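Local coordinates for dihydrodipicolinate synthase (Agrobacterium tumefaciens, PDB 3B4U), which probably catalyses the condensation of pyruvate with aspartate semialdehyde that opens the dihydrodipicolinate route to lysine, at residues B[247-252]-B[279-284]; B[53-58]-B[88-93]; B[170-173]-B[177-180]; B[117-122]-B[158-163]; B[9-14]-B[31-36]. One frame throughout, in Å; residues are numbered along the deposited sequence.

Contact 1 of 5, residues B[247-252]-B[279-284]; sequences TPAVKV and RQIEGA
The helical extension that follows the barrel strands packs against itself where Ala249 and Val252 of helix 246-258 meet Ile281 of helix 275-289. The example illustrates how one branched side chain can serve two residues of a partner helix set a single turn apart. The short segments come within 10.1 Å of each other between axes and cross at -65°. Ile281 bridges the two helices with both of its branches. Its branch methyl CG2, placed anti to the backbone N, lies 3.8 Å from Val252 CG1. The longer arm goes the other way round: an extended second torsion (chi2 165°) carries CD1 out to Ala249 CB, at 3.9 Å. Val252 meets Ile281 with its CG1 methyl, and the two side chains pass each other at a slant. No hydrogen bond joins the segments, and the closest contacts are all between methyl groups.

At its margin Glu282 brings OE2 to 4.3 Å from Val252 CG1, a plain van der Waals approach, while the charge of that carboxylate is taken up by a salt bridge to Arg278. Ile281 reaches beyond this pair to Phe244 and Leu253, and Val252 also rests on Ile273. Such apolar helix-to-helix packing is typical of the C-terminal helical region appended to the TIM barrel in the dihydrodipicolinate synthase family.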
# COMPACT_ATOMS: atom_id res chain seq x y z
N THR B 247 -0.54 -8.76 -14.91
CA THR B 247 -1.93 -9.02 -14.66
C THR B 247 -2.81 -8.71 -15.87
O THR B 247 -3.65 -9.53 -16.27
CB THR B 247 -2.37 -8.32 -13.36
OG1 THR B 247 -1.60 -8.89 -12.27
CG2 THR B 247 -3.87 -8.51 -13.11
N PRO B 248 -2.61 -7.54 -16.52
CA PRO B 248 -3.37 -7.31 -17.74
C PRO B 248 -3.16 -8.41 -18.82
O PRO B 248 -4.10 -8.79 -19.51
CB PRO B 248 -2.90 -5.92 -18.18
CG PRO B 248 -2.47 -5.23 -16.88
CD PRO B 248 -1.83 -6.36 -16.12
N ALA B 249 -1.94 -8.93 -18.96
CA ALA B 249 -1.68 -9.99 -19.93
C ALA B 249 -2.36 -11.31 -19.57
O ALA B 249 -2.88 -12.00 -20.44
CB ALA B 249 -0.18 -10.19 -20.13
N VAL B 250 -2.38 -11.66 -18.29
CA VAL B 250 -3.13 -12.82 -17.87
C VAL B 250 -4.59 -12.70 -18.26
O VAL B 250 -5.21 -13.63 -18.78
CB VAL B 250 -2.98 -13.02 -16.34
CG1 VAL B 250 -4.01 -14.00 -15.81
CG2 VAL B 250 -1.60 -13.53 -16.00
N LYS B 251 -5.16 -11.51 -18.01
CA LYS B 251 -6.56 -11.29 -18.38
C LYS B 251 -6.82 -11.42 -19.88
O LYS B 251 -7.84 -11.98 -20.29
CB LYS B 251 -7.03 -9.95 -17.82
CG LYS B 251 -7.18 -9.95 -16.29
CD LYS B 251 -7.64 -8.59 -15.75
CE LYS B 251 -9.07 -8.66 -15.25
NZ LYS B 251 -9.51 -7.36 -14.70
N VAL B 252 -5.88 -10.95 -20.69
CA VAL B 252 -5.99 -11.13 -22.15
C VAL B 252 -6.11 -12.62 -22.48
O VAL B 252 -6.90 -13.01 -23.31
CB VAL B 252 -4.74 -10.52 -22.86
CG1 VAL B 252 -4.62 -11.01 -24.30
CG2 VAL B 252 -4.75 -9.00 -22.85
N ARG B 279 -2.59 -9.08 -29.75
CA ARG B 279 -2.32 -10.04 -30.80
C ARG B 279 -0.97 -10.73 -30.58
O ARG B 279 -0.82 -11.93 -30.85
CB ARG B 279 -2.39 -9.37 -32.17
CG ARG B 279 -3.83 -8.94 -32.55
CD ARG B 279 -4.76 -10.10 -32.91
NE ARG B 279 -4.24 -10.90 -34.02
CZ ARG B 279 -4.88 -11.92 -34.61
NH1 ARG B 279 -6.10 -12.28 -34.24
NH2 ARG B 279 -4.27 -12.57 -35.60
N GLN B 280 0.01 -10.00 -30.07
CA GLN B 280 1.32 -10.61 -29.78
C GLN B 280 1.20 -11.64 -28.66
O GLN B 280 1.77 -12.75 -28.72
CB GLN B 280 2.33 -9.54 -29.43
CG GLN B 280 2.63 -8.54 -30.54
CD GLN B 280 3.61 -7.47 -30.12
OE1 GLN B 280 4.67 -7.78 -29.57
NE2 GLN B 280 3.28 -6.21 -30.40
N ILE B 281 0.43 -11.31 -27.63
CA ILE B 281 0.23 -12.22 -26.50
C ILE B 281 -0.51 -13.48 -26.93
O ILE B 281 -0.11 -14.60 -26.61
CB ILE B 281 -0.55 -11.48 -25.43
CG1 ILE B 281 0.34 -10.44 -24.76
CG2 ILE B 281 -1.10 -12.45 -24.36
CD1 ILE B 281 -0.45 -9.41 -23.92
N GLU B 282 -1.56 -13.30 -27.71
CA GLU B 282 -2.31 -14.44 -28.21
C GLU B 282 -1.44 -15.31 -29.10
O GLU B 282 -1.50 -16.53 -29.02
CB GLU B 282 -3.57 -13.97 -28.96
CG GLU B 282 -4.59 -13.29 -28.03
CD GLU B 282 -5.64 -12.50 -28.77
OE1 GLU B 282 -5.58 -12.42 -30.00
OE2 GLU B 282 -6.52 -11.94 -28.09
N GLY B 283 -0.60 -14.69 -29.91
CA GLY B 283 0.29 -15.44 -30.79
C GLY B 283 1.30 -16.27 -30.02
O GLY B 283 1.58 -17.42 -30.38
N ALA B 284 1.87 -15.68 -28.96
CA ALA B 284 2.81 -16.40 -28.11
C ALA B 284 2.14 -17.62 -27.46
O ALA B 284 2.73 -18.72 -27.40
CB ALA B 284 3.35 -15.51 -27.08

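Contact 2 of 5, residues B[53-58]-B[88-93]; sequences VGSRER and ADQSAE
Arg58 and Gln90 meet by stacking of flat groups rather than by a direct hydrogen bond, a reminder that close polar atoms need not be bonded. The guanidinium and amide planes are only 19° apart, and Gln90 OE1 sits over the middle of the guanidinium, 3.2 Å from Arg58 CZ. From there it lies above the N-H bonds instead of in their path, so the angles at Arg58 NE and Arg58 NH1 are poor for a hydrogen bond. The two side chains cross at about a right angle; Arg58 starts with CG between its backbone N and carbonyl carbon (chi1 65°) and bends at chi3, whereas Gln90 runs straight out from its helix.

The real hydrogen bonds between the segments go through water, and two of them use the guanidinium edge. Water 3 accepts from Arg58 NH2 at 2.9 Å and donates to Gln90 O. Water 4 accepts from Arg58 NE at 3.1 Å and donates to Glu93 OE1. These bridges link helices 57-67 and 84-96, which follow consecutive strands of the TIM barrel, and Arg58 NH2 also reaches Gly78 O on the strand between them.

Ser55 and Gln90 are joined likewise. Water 1 donates to Ser55 OG at 2.7 Å and accepts from Gln90 NE2 at 3.0 Å; water 2 makes a second bridge, weak on the Gln90 side. Ser55 OG is bonded as well to Asp86 of the second subunit.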
# COMPACT_ATOMS: atom_id res chain seq x y z
N VAL B 53 -9.52 -3.40 -5.16
CA VAL B 53 -10.85 -3.77 -4.74
C VAL B 53 -11.08 -3.13 -3.38
O VAL B 53 -10.30 -3.30 -2.45
CB VAL B 53 -11.00 -5.31 -4.74
CG1 VAL B 53 -12.34 -5.70 -4.15
CG2 VAL B 53 -10.84 -5.85 -6.16
N GLY B 54 -12.16 -2.37 -3.27
CA GLY B 54 -12.46 -1.65 -2.06
C GLY B 54 -12.76 -2.55 -0.88
O GLY B 54 -13.11 -3.74 -1.01
N SER B 55 -12.69 -1.95 0.29
CA SER B 55 -12.97 -2.65 1.53
C SER B 55 -14.44 -3.04 1.66
O SER B 55 -14.75 -4.01 2.35
CB SER B 55 -12.54 -1.80 2.75
OG SER B 55 -11.13 -1.69 2.75
N ARG B 56 -15.36 -2.28 1.05
CA ARG B 56 -16.75 -2.69 0.98
C ARG B 56 -16.99 -3.65 -0.17
O ARG B 56 -17.69 -4.66 -0.01
CB ARG B 56 -17.69 -1.48 0.89
CG ARG B 56 -17.66 -0.61 2.11
CD ARG B 56 -18.58 0.57 2.02
NE ARG B 56 -18.18 1.57 1.04
CZ ARG B 56 -18.88 1.89 -0.04
NH1 ARG B 56 -19.96 1.19 -0.42
NH2 ARG B 56 -18.50 2.92 -0.75
N GLU B 57 -16.36 -3.40 -1.33
CA GLU B 57 -16.51 -4.30 -2.45
C GLU B 57 -16.12 -5.73 -2.11
O GLU B 57 -16.81 -6.68 -2.48
CB GLU B 57 -15.67 -3.83 -3.63
CG GLU B 57 -16.20 -2.64 -4.36
CD GLU B 57 -15.34 -2.24 -5.51
OE1 GLU B 57 -14.10 -2.28 -5.39
OE2 GLU B 57 -15.90 -1.86 -6.55
N ARG B 58 -15.02 -5.90 -1.38
CA ARG B 58 -14.58 -7.26 -1.08
C ARG B 58 -15.59 -7.99 -0.20
O ARG B 58 -15.71 -9.21 -0.29
CB ARG B 58 -13.19 -7.24 -0.47
CG ARG B 58 -13.04 -6.60 0.86
CD ARG B 58 -11.57 -6.60 1.29
NE ARG B 58 -11.13 -7.92 1.74
CZ ARG B 58 -10.06 -8.57 1.29
NH1 ARG B 58 -9.29 -8.12 0.31
NH2 ARG B 58 -9.77 -9.73 1.83
N ALA B 88 -6.15 -7.17 10.29
CA ALA B 88 -6.87 -8.04 11.20
C ALA B 88 -8.36 -8.12 10.88
O ALA B 88 -8.95 -9.17 10.92
CB ALA B 88 -6.64 -7.60 12.62
N ASP B 89 -8.97 -6.98 10.56
CA ASP B 89 -10.40 -6.96 10.31
C ASP B 89 -10.74 -7.78 9.07
O ASP B 89 -11.66 -8.59 9.09
CB ASP B 89 -10.92 -5.53 10.14
CG ASP B 89 -11.07 -4.78 11.46
OD1 ASP B 89 -10.90 -5.37 12.56
OD2 ASP B 89 -11.34 -3.56 11.36
N GLN B 90 -9.97 -7.60 8.00
CA GLN B 90 -10.23 -8.34 6.75
C GLN B 90 -9.98 -9.83 6.99
O GLN B 90 -10.73 -10.69 6.53
CB GLN B 90 -9.36 -7.82 5.59
CG GLN B 90 -9.71 -6.44 5.11
CD GLN B 90 -8.93 -6.04 3.86
OE1 GLN B 90 -8.27 -6.85 3.24
NE2 GLN B 90 -9.07 -4.79 3.46
N SER B 91 -8.91 -10.16 7.69
CA SER B 91 -8.59 -11.56 7.97
C SER B 91 -9.67 -12.21 8.82
O SER B 91 -10.12 -13.32 8.51
CB SER B 91 -7.25 -11.66 8.67
OG SER B 91 -6.17 -11.23 7.86
N ALA B 92 -10.07 -11.54 9.90
CA ALA B 92 -11.09 -12.10 10.79
C ALA B 92 -12.41 -12.33 10.06
O ALA B 92 -13.07 -13.35 10.27
CB ALA B 92 -11.28 -11.20 12.02
N GLU B 93 -12.80 -11.41 9.21
CA GLU B 93 -14.06 -11.56 8.49
C GLU B 93 -14.03 -12.79 7.60
O GLU B 93 -14.94 -13.56 7.60
CB GLU B 93 -14.32 -10.35 7.61
CG GLU B 93 -14.72 -9.13 8.34
CD GLU B 93 -14.72 -7.91 7.44
OE1 GLU B 93 -15.07 -8.10 6.28
OE2 GLU B 93 -14.41 -6.84 7.92
O HOH W 1 -9.75 -2.32 5.00
O HOH W 2 -8.81 -2.57 1.87
O HOH W 3 -11.71 -10.46 3.87
O HOH W 4 -13.10 -7.98 4.14

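Contact 3 of 5, residues B[170-173]-B[177-180]; sequences DSSG and HTER
Asp170 OD2 is held by two side chains of the helix that follows it: Thr178 OG1 donates a short bond of 2.6 Å, and His177 ND1 adds a weak one of 3.3 Å. The carboxylate stands at the end of strand 165-170, the sixth strand of the TIM barrel, so the pair ties a strand end to the first turn of helix 175-185; in this family the sixth strand is also the one that carries the Schiff-base lysine.

The other oxygen works within the loop. Asp170 OD1 accepts from Ser172 N at 3.0 Å, which makes an Asx turn, and from Ser172 OG at 2.7 Å, the hydroxyl arriving on the syn side close to the carboxylate plane. Asn140 ND2 is a further partner of OD1. With bonds on both oxygens, the rotation of this buried carboxylate is well fixed. Asp170 reaches the helix because its CG lies anti to the backbone N (chi1 180°).

His177 has its stronger polar partner elsewhere, NE2 bonding to Leu149 O. Its ring plane stands 73° from the carboxylate plane, and Asp170 OD2 meets it at the edge, near the ring plane, at ND1 (N-H...O angle 162°).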
# COMPACT_ATOMS: atom_id res chain seq x y z
N ASP B 170 5.66 -18.07 -1.79
CA ASP B 170 6.93 -17.54 -2.16
C ASP B 170 6.93 -17.23 -3.63
O ASP B 170 7.10 -18.12 -4.46
CB ASP B 170 8.06 -18.53 -1.82
CG ASP B 170 9.41 -18.01 -2.20
OD1 ASP B 170 9.53 -16.81 -2.52
OD2 ASP B 170 10.36 -18.81 -2.18
N SER B 171 6.75 -15.96 -3.93
CA SER B 171 6.75 -15.44 -5.29
C SER B 171 8.04 -14.65 -5.53
O SER B 171 8.07 -13.77 -6.36
CB SER B 171 5.51 -14.60 -5.55
OG SER B 171 4.40 -15.47 -5.49
N SER B 172 9.09 -14.97 -4.83
CA SER B 172 10.37 -14.28 -5.02
C SER B 172 11.07 -14.61 -6.33
O SER B 172 11.89 -13.82 -6.78
CB SER B 172 11.34 -14.60 -3.89
OG SER B 172 11.70 -15.95 -3.89
N GLY B 173 10.83 -15.78 -6.89
CA GLY B 173 11.62 -16.23 -8.01
C GLY B 173 13.10 -16.40 -7.66
O GLY B 173 13.93 -16.40 -8.54
N HIS B 177 16.46 -18.93 -1.98
CA HIS B 177 15.52 -18.67 -0.90
C HIS B 177 14.49 -19.80 -0.78
O HIS B 177 14.31 -20.39 0.29
CB HIS B 177 14.82 -17.34 -1.20
CG HIS B 177 13.84 -16.94 -0.16
ND1 HIS B 177 12.48 -17.21 -0.21
CD2 HIS B 177 14.05 -16.26 0.99
CE1 HIS B 177 11.92 -16.70 0.88
NE2 HIS B 177 12.85 -16.12 1.61
N THR B 178 13.85 -20.14 -1.88
CA THR B 178 12.81 -21.17 -1.88
C THR B 178 13.34 -22.50 -1.34
O THR B 178 12.65 -23.18 -0.57
CB THR B 178 12.25 -21.37 -3.28
OG1 THR B 178 11.96 -20.10 -3.85
CG2 THR B 178 11.01 -22.22 -3.26
N GLU B 179 14.54 -22.88 -1.77
CA GLU B 179 15.08 -24.16 -1.33
C GLU B 179 15.29 -24.21 0.19
O GLU B 179 15.11 -25.26 0.79
CB GLU B 179 16.35 -24.50 -2.12
CG GLU B 179 17.60 -23.82 -1.72
CD GLU B 179 18.81 -24.38 -2.44
OE1 GLU B 179 18.76 -25.56 -2.80
OE2 GLU B 179 19.78 -23.64 -2.62
N ARG B 180 15.70 -23.09 0.80
CA ARG B 180 15.81 -22.95 2.25
C ARG B 180 14.45 -22.99 2.93
O ARG B 180 14.31 -23.58 3.99
CB ARG B 180 16.51 -21.65 2.62
CG ARG B 180 17.96 -21.66 2.26
CD ARG B 180 18.60 -20.33 2.53
NE ARG B 180 18.69 -20.10 3.96
CZ ARG B 180 18.27 -19.01 4.60
NH1 ARG B 180 17.71 -18.00 3.95
NH2 ARG B 180 18.42 -18.93 5.92

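Contact 4 of 5, residues B[117-122]-B[158-163]; sequences GLFAWF and KAAFPG
Phe119 crosses to Ala160 and Phe161 with the far end of its ring, and following it outward shows how a side chain that starts off obliquely can still reach its partner. CB leaves the helix across the line to the other segment, and CG is placed anti to the backbone N (chi1 179°), which carries the ring end toward 158-163. Contact begins at CE1, which lies 4.0 Å from Phe161 CE2 and about as far from the methyl of Ala160. At the tip, CZ comes to 3.9 Å from Ala160 CB, a methyl that lies at the ring edge and in its plane.

These residues join helix 115-129 to the end of helix 151-160, neighbouring helices on the outside of the TIM barrel; Leu153 and Leu157 of the latter helix also touch Phe119. The chain leaves helical geometry at Phe161, whose ring turns back toward Phe119. The two planes are 26° apart, but with centroids 5.9 Å from each other the rings are slid so far that they barely overlap. Phe161 instead takes Ala160 CB over one face, near the rim, and meets Phe126 edge-to-face.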
# COMPACT_ATOMS: atom_id res chain seq x y z
N GLY B 117 10.65 -5.41 12.78
CA GLY B 117 9.45 -4.66 12.54
C GLY B 117 8.34 -5.50 11.95
O GLY B 117 7.18 -5.42 12.34
N LEU B 118 8.70 -6.35 11.00
CA LEU B 118 7.72 -7.25 10.39
C LEU B 118 7.20 -8.29 11.38
O LEU B 118 6.00 -8.56 11.42
CB LEU B 118 8.33 -7.93 9.18
CG LEU B 118 8.59 -7.00 8.00
CD1 LEU B 118 9.42 -7.72 6.97
CD2 LEU B 118 7.26 -6.48 7.37
N PHE B 119 8.08 -8.88 12.20
CA PHE B 119 7.62 -9.83 13.20
C PHE B 119 6.58 -9.18 14.10
O PHE B 119 5.54 -9.74 14.38
CB PHE B 119 8.80 -10.37 14.05
CG PHE B 119 8.35 -11.34 15.09
CD1 PHE B 119 8.12 -12.66 14.76
CD2 PHE B 119 8.05 -10.90 16.36
CE1 PHE B 119 7.64 -13.54 15.70
CE2 PHE B 119 7.55 -11.77 17.30
CZ PHE B 119 7.33 -13.08 16.96
N ALA B 120 6.90 -7.98 14.58
CA ALA B 120 5.99 -7.25 15.44
C ALA B 120 4.67 -6.95 14.75
O ALA B 120 3.62 -6.99 15.38
CB ALA B 120 6.66 -5.97 15.93
N TRP B 121 4.71 -6.64 13.46
CA TRP B 121 3.48 -6.32 12.74
C TRP B 121 2.59 -7.57 12.63
O TRP B 121 1.41 -7.53 12.95
CB TRP B 121 3.80 -5.83 11.32
CG TRP B 121 2.61 -5.31 10.59
CD1 TRP B 121 2.12 -4.04 10.65
CD2 TRP B 121 1.77 -6.02 9.68
NE1 TRP B 121 1.04 -3.93 9.82
CE2 TRP B 121 0.79 -5.13 9.22
CE3 TRP B 121 1.76 -7.32 9.19
CZ2 TRP B 121 -0.16 -5.48 8.26
CZ3 TRP B 121 0.82 -7.69 8.25
CH2 TRP B 121 -0.14 -6.76 7.80
N PHE B 122 3.17 -8.68 12.16
CA PHE B 122 2.39 -9.90 12.07
C PHE B 122 1.85 -10.32 13.43
O PHE B 122 0.70 -10.70 13.56
CB PHE B 122 3.22 -11.03 11.44
CG PHE B 122 3.40 -10.94 9.95
CD1 PHE B 122 2.33 -11.15 9.09
CD2 PHE B 122 4.62 -10.62 9.41
CE1 PHE B 122 2.48 -11.07 7.72
CE2 PHE B 122 4.78 -10.55 8.04
CZ PHE B 122 3.72 -10.77 7.21
N LYS B 158 6.71 -19.03 12.43
CA LYS B 158 6.27 -20.42 12.64
C LYS B 158 6.42 -20.83 14.09
O LYS B 158 5.55 -21.47 14.65
CB LYS B 158 7.09 -21.33 11.74
CG LYS B 158 6.68 -22.76 11.76
CD LYS B 158 7.54 -23.62 10.85
CE LYS B 158 8.80 -24.17 11.53
NZ LYS B 158 9.62 -24.92 10.53
N ALA B 159 7.55 -20.46 14.71
CA ALA B 159 7.82 -20.83 16.11
C ALA B 159 6.82 -20.18 17.04
O ALA B 159 6.36 -20.82 17.98
CB ALA B 159 9.25 -20.44 16.48
N ALA B 160 6.52 -18.89 16.82
CA ALA B 160 5.65 -18.17 17.73
C ALA B 160 4.18 -18.47 17.50
O ALA B 160 3.37 -18.33 18.41
CB ALA B 160 5.90 -16.69 17.62
N PHE B 161 3.82 -18.84 16.27
CA PHE B 161 2.42 -18.90 15.86
C PHE B 161 2.04 -20.20 15.20
O PHE B 161 1.47 -20.21 14.11
CB PHE B 161 2.11 -17.69 14.96
CG PHE B 161 2.43 -16.38 15.62
CD1 PHE B 161 1.73 -15.98 16.76
CD2 PHE B 161 3.42 -15.54 15.14
CE1 PHE B 161 2.04 -14.82 17.42
CE2 PHE B 161 3.74 -14.34 15.80
CZ PHE B 161 3.05 -14.00 16.94
N PRO B 162 2.29 -21.32 15.87
CA PRO B 162 1.92 -22.60 15.28
C PRO B 162 0.41 -22.70 15.04
O PRO B 162 -0.38 -22.30 15.87
CB PRO B 162 2.43 -23.61 16.32
CG PRO B 162 2.40 -22.87 17.58
CD PRO B 162 2.87 -21.49 17.22
N GLY B 163 0.01 -23.22 13.88
CA GLY B 163 -1.39 -23.27 13.48
C GLY B 163 -1.97 -21.96 12.99
O GLY B 163 -3.10 -21.96 12.43

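Contact 5 of 5, residues B[9-14]-B[31-36]; sequences AALTTP and RRCLSN
Cys33 sets its side chain against Ala9 and Leu11, two residues at the end of the first strand, separated by Ala10. Ala9 points its CB toward the helix and touches Cys33 CB at 4.2 Å. Leu11 starts off more obliquely, yet its end comes nearer, and CD1 rests 4.1 Å from Cys33 SG. The sulfur can touch both partners because it lies beside the backbone N of Cys33, anti to the carbonyl carbon (chi1 -71°), which aims it at the strand. No hydrogen bond crosses here: apolar groups meet at ordinary van der Waals range in a buried layer between sheet and helix.

A second shell holds these residues in place. Backbone hydrogen bonds tie Ala9 to Ser40 and Thr42, and Leu11 to Thr42, so the strand side is fixed by the next strand of the sheet. Leu11 also packs on Val41, Leu43 and His29. Between the two touching residues, Ala10 forms the centre of an inverse gamma turn, and Asn215 grips both Ala10 O and Thr12 N as the chain leaves the strand. On the helix side, a salt bridge from Arg32 to Glu260 lies farther out. Strand 6-10, helix 23-35 and strand 40-43 thus form the right-handed beta-alpha-beta crossover that is the repeating element of the TIM barrel.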
# COMPACT_ATOMS: atom_id res chain seq x y z
N ALA B 9 -6.38 -20.99 -8.03
CA ALA B 9 -6.30 -19.93 -9.02
C ALA B 9 -6.09 -18.62 -8.32
O ALA B 9 -6.81 -18.30 -7.36
CB ALA B 9 -7.56 -19.87 -9.84
N ALA B 10 -5.14 -17.81 -8.79
CA ALA B 10 -4.99 -16.43 -8.35
C ALA B 10 -6.04 -15.68 -9.17
O ALA B 10 -5.77 -15.13 -10.23
CB ALA B 10 -3.56 -15.91 -8.63
N LEU B 11 -7.29 -15.71 -8.71
CA LEU B 11 -8.43 -15.47 -9.59
C LEU B 11 -8.43 -14.03 -10.10
O LEU B 11 -8.33 -13.08 -9.33
CB LEU B 11 -9.74 -15.74 -8.84
CG LEU B 11 -10.92 -16.04 -9.74
CD1 LEU B 11 -10.84 -17.45 -10.31
CD2 LEU B 11 -12.24 -15.80 -9.00
N THR B 12 -8.63 -13.87 -11.39
CA THR B 12 -8.84 -12.56 -11.99
C THR B 12 -10.22 -12.01 -11.60
O THR B 12 -11.18 -12.76 -11.42
CB THR B 12 -8.67 -12.67 -13.51
OG1 THR B 12 -9.38 -13.82 -14.01
CG2 THR B 12 -7.21 -12.82 -13.89
N THR B 13 -10.28 -10.68 -11.54
CA THR B 13 -11.49 -9.97 -11.16
C THR B 13 -12.02 -9.26 -12.40
O THR B 13 -11.32 -8.41 -12.94
CB THR B 13 -11.21 -8.94 -10.06
OG1 THR B 13 -10.65 -9.60 -8.91
CG2 THR B 13 -12.47 -8.21 -9.65
N PRO B 14 -13.24 -9.60 -12.87
CA PRO B 14 -13.79 -8.96 -14.05
C PRO B 14 -14.52 -7.69 -13.71
O PRO B 14 -15.28 -7.66 -12.75
CB PRO B 14 -14.74 -10.03 -14.61
CG PRO B 14 -15.26 -10.74 -13.38
CD PRO B 14 -14.13 -10.64 -12.34
N ARG B 31 -15.98 -21.05 -10.77
CA ARG B 31 -16.52 -22.40 -10.95
C ARG B 31 -15.78 -23.13 -12.06
O ARG B 31 -15.51 -24.33 -11.94
CB ARG B 31 -17.99 -22.35 -11.30
CG ARG B 31 -18.87 -21.95 -10.13
CD ARG B 31 -19.04 -23.06 -9.12
NE ARG B 31 -20.10 -22.75 -8.13
CZ ARG B 31 -20.30 -23.43 -7.00
NH1 ARG B 31 -21.27 -23.05 -6.20
NH2 ARG B 31 -19.56 -24.47 -6.65
N ARG B 32 -15.46 -22.44 -13.14
CA ARG B 32 -14.70 -23.03 -14.25
C ARG B 32 -13.32 -23.47 -13.77
O ARG B 32 -12.87 -24.58 -14.06
CB ARG B 32 -14.62 -22.04 -15.41
CG ARG B 32 -13.66 -22.47 -16.51
CD ARG B 32 -13.78 -21.62 -17.77
NE ARG B 32 -13.58 -20.20 -17.45
CZ ARG B 32 -14.33 -19.20 -17.88
NH1 ARG B 32 -15.30 -19.41 -18.74
NH2 ARG B 32 -14.10 -17.98 -17.44
N CYS B 33 -12.61 -22.60 -13.05
CA CYS B 33 -11.29 -22.95 -12.57
C CYS B 33 -11.31 -24.13 -11.60
O CYS B 33 -10.45 -25.03 -11.67
CB CYS B 33 -10.66 -21.72 -11.90
SG CYS B 33 -10.17 -20.41 -13.05
N LEU B 34 -12.29 -24.14 -10.71
CA LEU B 34 -12.48 -25.28 -9.81
C LEU B 34 -12.78 -26.56 -10.58
O LEU B 34 -12.12 -27.58 -10.38
CB LEU B 34 -13.56 -24.95 -8.79
CG LEU B 34 -13.23 -23.86 -7.77
CD1 LEU B 34 -14.49 -23.37 -7.08
CD2 LEU B 34 -12.21 -24.30 -6.74
N SER B 35 -13.65 -26.49 -11.56
CA SER B 35 -13.98 -27.66 -12.37
C SER B 35 -12.80 -28.19 -13.17
O SER B 35 -12.69 -29.40 -13.40
CB SER B 35 -15.13 -27.29 -13.34
OG SER B 35 -15.44 -28.35 -14.24
N ASN B 36 -11.93 -27.31 -13.61
CA ASN B 36 -10.81 -27.67 -14.46
C ASN B 36 -9.55 -28.03 -13.69
O ASN B 36 -8.52 -28.26 -14.32
CB ASN B 36 -10.51 -26.55 -15.43
CG ASN B 36 -11.53 -26.45 -16.54
OD1 ASN B 36 -12.25 -27.43 -16.81
ND2 ASN B 36 -11.63 -25.28 -17.16

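Overall arrangement
From the N terminus the contacts follow one another in series, none enclosing or crossing another. Contact 5 closes the first short loop, strand to helix within one crossover unit. Contact 2 then joins the start of the helix after the second strand to the helix after the third, and contact 4 the helices after the fourth and fifth; both also touch the second subunit. Contact 3 closes the shortest loop, at the end of the sixth strand, across the chain's centre from contacts 2 and 5. Contact 1 comes last, in the C-terminal helices, yet it returns to the beginning: Lys251 NZ probably bonds to Thr13 O of contact 5, linking the helical extension to the loop after the barrel's first strand.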